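Putative pyridoxal phosphate-dependent transferase (Clostridium difficile, PDB 4DQ6) is probably a pyridoxal-phosphate-dependent enzyme of the class I and II aminotransferase family, and carries bound pyridoxal-5'-phosphate in this structure. Local coordinates at residues P69-E74 against A280-Y285; V330-L335 against E340-I345. All blocks are in the same frame, centred on the assembly; numbering follows the deposited sequence.

Contact 1: residues P69-E74 against A280-Y285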
# COMPACT_ATOMS: atom_id res chain seq x y z
N PRO A 69 14.09 -8.88 3.76
CA PRO A 69 15.42 -9.50 3.89
C PRO A 69 16.24 -9.26 2.63
O PRO A 69 15.66 -9.00 1.59
CB PRO A 69 15.12 -11.00 4.04
CG PRO A 69 13.82 -11.18 3.38
CD PRO A 69 13.04 -9.89 3.58
N ASP A 70 17.56 -9.36 2.72
CA ASP A 70 18.39 -9.11 1.54
C ASP A 70 17.99 -10.00 0.35
O ASP A 70 18.13 -9.61 -0.79
CB ASP A 70 19.86 -9.40 1.86
CG ASP A 70 20.48 -8.38 2.79
OD1 ASP A 70 19.88 -7.31 3.05
OD2 ASP A 70 21.62 -8.65 3.23
N SER A 71 17.51 -11.22 0.63
CA SER A 71 17.12 -12.19 -0.43
C SER A 71 16.01 -11.67 -1.38
O SER A 71 15.96 -12.08 -2.54
CB SER A 71 16.63 -13.50 0.21
OG SER A 71 15.50 -13.33 1.04
N TYR A 72 15.18 -10.73 -0.89
CA TYR A 72 14.11 -10.18 -1.70
C TYR A 72 14.69 -9.36 -2.87
O TYR A 72 14.47 -9.67 -4.03
CB TYR A 72 13.21 -9.33 -0.81
CG TYR A 72 12.12 -8.59 -1.49
CD1 TYR A 72 12.33 -7.35 -2.06
CD2 TYR A 72 10.83 -9.13 -1.54
CE1 TYR A 72 11.29 -6.65 -2.66
CE2 TYR A 72 9.77 -8.46 -2.08
CZ TYR A 72 9.99 -7.23 -2.69
OH TYR A 72 9.01 -6.43 -3.30
N ASN A 73 15.51 -8.35 -2.56
CA ASN A 73 16.11 -7.54 -3.65
C ASN A 73 17.14 -8.37 -4.44
O ASN A 73 17.29 -8.16 -5.62
CB ASN A 73 16.74 -6.24 -3.14
CG ASN A 73 15.69 -5.18 -2.86
OD1 ASN A 73 14.55 -5.29 -3.32
ND2 ASN A 73 16.07 -4.13 -2.09
N GLU A 74 17.82 -9.34 -3.81
CA GLU A 74 18.70 -10.27 -4.55
C GLU A 74 17.92 -11.03 -5.65
O GLU A 74 18.43 -11.21 -6.73
CB GLU A 74 19.40 -11.26 -3.61
CG GLU A 74 20.47 -10.56 -2.78
CD GLU A 74 21.08 -11.32 -1.59
OE1 GLU A 74 20.57 -12.41 -1.15
OE2 GLU A 74 22.10 -10.78 -1.06
N ALA A 280 5.83 -13.82 -2.02
CA ALA A 280 5.42 -14.13 -3.41
C ALA A 280 6.39 -13.56 -4.42
O ALA A 280 6.61 -14.15 -5.48
CB ALA A 280 3.99 -13.71 -3.69
N THR A 281 6.89 -12.35 -4.18
CA THR A 281 7.77 -11.72 -5.14
C THR A 281 9.08 -12.51 -5.28
O THR A 281 9.52 -12.87 -6.36
CB THR A 281 8.06 -10.28 -4.67
OG1 THR A 281 6.86 -9.51 -4.68
CG2 THR A 281 9.12 -9.61 -5.58
N GLU A 282 9.66 -12.91 -4.14
CA GLU A 282 10.90 -13.64 -4.16
C GLU A 282 10.68 -15.03 -4.78
O GLU A 282 11.47 -15.49 -5.60
CB GLU A 282 11.41 -13.77 -2.76
CG GLU A 282 12.69 -14.56 -2.69
CD GLU A 282 13.38 -14.51 -1.35
OE1 GLU A 282 13.34 -13.47 -0.64
OE2 GLU A 282 14.04 -15.52 -1.04
N ALA A 283 9.55 -15.64 -4.44
CA ALA A 283 9.24 -16.95 -5.01
C ALA A 283 9.02 -16.91 -6.53
O ALA A 283 9.42 -17.82 -7.22
CB ALA A 283 8.00 -17.55 -4.34
N SER A 284 8.29 -15.89 -7.00
CA SER A 284 8.02 -15.74 -8.43
C SER A 284 9.33 -15.60 -9.21
O SER A 284 9.54 -16.30 -10.23
CB SER A 284 7.08 -14.56 -8.71
OG SER A 284 7.64 -13.27 -8.54
N TYR A 285 10.24 -14.77 -8.74
CA TYR A 285 11.46 -14.55 -9.52
C TYR A 285 12.43 -15.71 -9.38
O TYR A 285 13.04 -16.15 -10.37
CB TYR A 285 12.10 -13.23 -9.14
CG TYR A 285 11.39 -11.99 -9.68
CD1 TYR A 285 10.83 -11.98 -10.94
CD2 TYR A 285 11.34 -10.86 -8.94
CE1 TYR A 285 10.19 -10.88 -11.43
CE2 TYR A 285 10.74 -9.71 -9.46
CZ TYR A 285 10.25 -9.73 -10.70
OH TYR A 285 9.63 -8.59 -11.18
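The ring of Y72 meets T281 of the partner helix obliquely, with Y72 CE2 3.6 Å from T281 CB and 3.7 Å from T281 CG2. The side chain OD1 of its neighbour N73 lies at another part of the ring's edge, in its plane. The Y285 ring has S284 OG over one face, offset toward the ring's rim, and meets the ring of W79. With Y72 CG anti to the backbone N (chi1 175°), the phenol leaves its own helix and reaches T281. Its OH takes its hydrogen bond from outside, from N273 ND2, with a weak one to S247. T281 OG1 is likewise bonded to S247 and to the carbonyl of S277.

Next to this apolar patch runs the one hydrogen bond between 69-74 and 280-285. E282 is extended beyond CG and carries its carboxylate across to the first turn of helix 70-84. There S71 OG donates to E282 OE1 over 2.7 Å, on the syn side and 20° out of the carboxylate plane. The backbone N of Y72 lies 3.3 Å from the same OE1, at too poor an angle to bond. A carboxylate so near a helix N-terminus may still be favoured by the helix dipole.

F18 of the second subunit packs on P69. S247, just before strand 248-251, and Y249 within it are hydrogen-bonded to T281 and Y285. The two helix segments run at 43° with axes 9.0 Å apart, as helix-to-helix packing beside the seven-stranded mixed sheet of a fold-type I pyridoxal-phosphate enzyme.

Contact 2: residues V330-L335 against E340-I345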
# COMPACT_ATOMS: atom_id res chain seq x y z
N VAL A 330 -7.47 -4.18 -31.37
CA VAL A 330 -8.24 -4.53 -32.55
C VAL A 330 -9.01 -3.30 -33.06
O VAL A 330 -9.67 -2.63 -32.30
CB VAL A 330 -9.26 -5.65 -32.23
CG1 VAL A 330 -10.10 -6.01 -33.45
CG2 VAL A 330 -8.57 -6.88 -31.65
N ASP A 331 -8.83 -3.00 -34.35
CA ASP A 331 -9.45 -1.88 -35.00
C ASP A 331 -10.82 -2.30 -35.56
O ASP A 331 -10.89 -3.17 -36.42
CB ASP A 331 -8.52 -1.43 -36.11
CG ASP A 331 -9.03 -0.25 -36.88
OD1 ASP A 331 -10.04 0.37 -36.49
OD2 ASP A 331 -8.40 0.03 -37.92
N PHE A 332 -11.86 -1.66 -35.04
CA PHE A 332 -13.25 -1.85 -35.47
C PHE A 332 -13.78 -0.74 -36.37
O PHE A 332 -14.96 -0.68 -36.67
CB PHE A 332 -14.16 -1.88 -34.24
CG PHE A 332 -14.06 -3.11 -33.40
CD1 PHE A 332 -12.95 -3.38 -32.65
CD2 PHE A 332 -15.16 -3.98 -33.30
CE1 PHE A 332 -12.90 -4.52 -31.86
CE2 PHE A 332 -15.14 -5.10 -32.53
CZ PHE A 332 -13.98 -5.37 -31.76
N SER A 333 -12.91 0.17 -36.79
CA SER A 333 -13.36 1.37 -37.47
C SER A 333 -14.07 1.09 -38.81
O SER A 333 -14.95 1.86 -39.22
CB SER A 333 -12.19 2.34 -37.69
OG SER A 333 -11.20 1.79 -38.53
N ALA A 334 -13.74 -0.02 -39.46
CA ALA A 334 -14.35 -0.32 -40.79
C ALA A 334 -15.85 -0.62 -40.67
O ALA A 334 -16.55 -0.62 -41.68
CB ALA A 334 -13.62 -1.46 -41.51
N LEU A 335 -16.36 -0.84 -39.47
CA LEU A 335 -17.83 -1.01 -39.23
C LEU A 335 -18.62 0.31 -39.37
O LEU A 335 -19.87 0.30 -39.43
CB LEU A 335 -18.09 -1.59 -37.85
CG LEU A 335 -17.42 -2.93 -37.52
CD1 LEU A 335 -17.71 -3.39 -36.10
CD2 LEU A 335 -17.85 -4.02 -38.50
N GLU A 340 -19.12 5.53 -29.33
CA GLU A 340 -20.26 5.31 -28.43
C GLU A 340 -21.16 4.15 -28.91
O GLU A 340 -21.59 3.30 -28.11
CB GLU A 340 -21.05 6.62 -28.31
N GLU A 341 -21.44 4.11 -30.21
CA GLU A 341 -22.29 3.06 -30.81
C GLU A 341 -21.64 1.67 -30.66
O GLU A 341 -22.29 0.67 -30.41
CB GLU A 341 -22.54 3.35 -32.30
CG GLU A 341 -23.54 4.48 -32.53
CD GLU A 341 -23.53 5.11 -33.93
OE1 GLU A 341 -22.67 4.82 -34.80
OE2 GLU A 341 -24.44 5.95 -34.15
N LEU A 342 -20.33 1.63 -30.88
CA LEU A 342 -19.57 0.38 -30.77
C LEU A 342 -19.57 -0.14 -29.32
O LEU A 342 -19.82 -1.32 -29.04
CB LEU A 342 -18.15 0.62 -31.28
CG LEU A 342 -17.20 -0.58 -31.21
CD1 LEU A 342 -17.78 -1.72 -32.02
CD2 LEU A 342 -15.82 -0.13 -31.71
N GLU A 343 -19.31 0.74 -28.38
CA GLU A 343 -19.36 0.31 -26.98
C GLU A 343 -20.75 -0.27 -26.65
O GLU A 343 -20.85 -1.30 -25.98
CB GLU A 343 -18.98 1.43 -26.01
CG GLU A 343 -19.11 0.97 -24.57
CD GLU A 343 -18.46 1.90 -23.55
OE1 GLU A 343 -17.75 2.87 -23.95
OE2 GLU A 343 -18.67 1.64 -22.34
N SER A 344 -21.80 0.40 -27.12
CA SER A 344 -23.17 -0.03 -26.87
C SER A 344 -23.45 -1.43 -27.41
O SER A 344 -24.01 -2.25 -26.69
CB SER A 344 -24.22 0.99 -27.43
OG SER A 344 -24.07 2.24 -26.78
N ILE A 345 -23.11 -1.70 -28.67
CA ILE A 345 -23.41 -3.03 -29.23
C ILE A 345 -22.57 -4.13 -28.59
O ILE A 345 -23.03 -5.21 -28.42
CB ILE A 345 -23.33 -3.14 -30.76
CG1 ILE A 345 -21.94 -2.80 -31.31
CG2 ILE A 345 -24.46 -2.36 -31.42
CD1 ILE A 345 -21.88 -2.89 -32.84
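F332 packs against L342 from its first side-chain carbon onward. F332 CB lies 3.5 Å from L342 CD2, the nearest approach between 330-335 and 340-345. One atom further out, F332 CG is 3.9 Å from the same methyl. The ring then turns one of its ortho carbons to the leucine's other branch, F332 CD2 standing 3.7 Å from L342 CD1. On the CD1 side of the ring, the carbonyl oxygen of V330 lies at the edge, in plane. The side chain also packs against I386 and I390 of helix 376-390. The two side chains cross at about a right angle. L342 CG stands anti to its backbone N (chi1 179°), which points the branched end at F332, and both methyls touch it. L335 adds a looser touch, its CD1 4.4 Å from L342 CD1.

The backbone that presents F332 and L335 is shaped by polar bonds of its own. D331 OD1 takes the backbone N of S333 at 2.9 Å, making an Asx turn, and S333 OG also donates to D331 OD1. The amide approaches from above the carboxylate plane, 43° out of it, whereas the hydroxyl comes nearer to that plane on the syn side. S333 also begins a short 3-10 segment, 333-335.

Strand 327-331 thus ends in a turn whose apolar side chains meet helix 339-350. Strand 367-371 runs beside that strand in the antiparallel sheet and offers Q368 to both F332 and L342, while helix 376-390 packs against F332 and L335.

In the fold
The two contacts share no helix or strand and lie on opposite sides of the chain's centre, 44 Å apart between centres. Contact 1 joins elements some 200 residues apart in sequence, beside the seven-stranded sheet and near the second subunit; it is partly buried, combining an aromatic and methyl patch with a hydrogen bond between the partly exposed S71 and E282. Contact 2 links neighbours in the chain at the end of an inner strand of the four-stranded antiparallel sheet. Its meeting surface is buried and wholly apolar; the D331-S333 bonds lie within one segment and shape the turn. Contact 1 thus ties distant helices together, and contact 2 packs a helix against the turn that follows a strand.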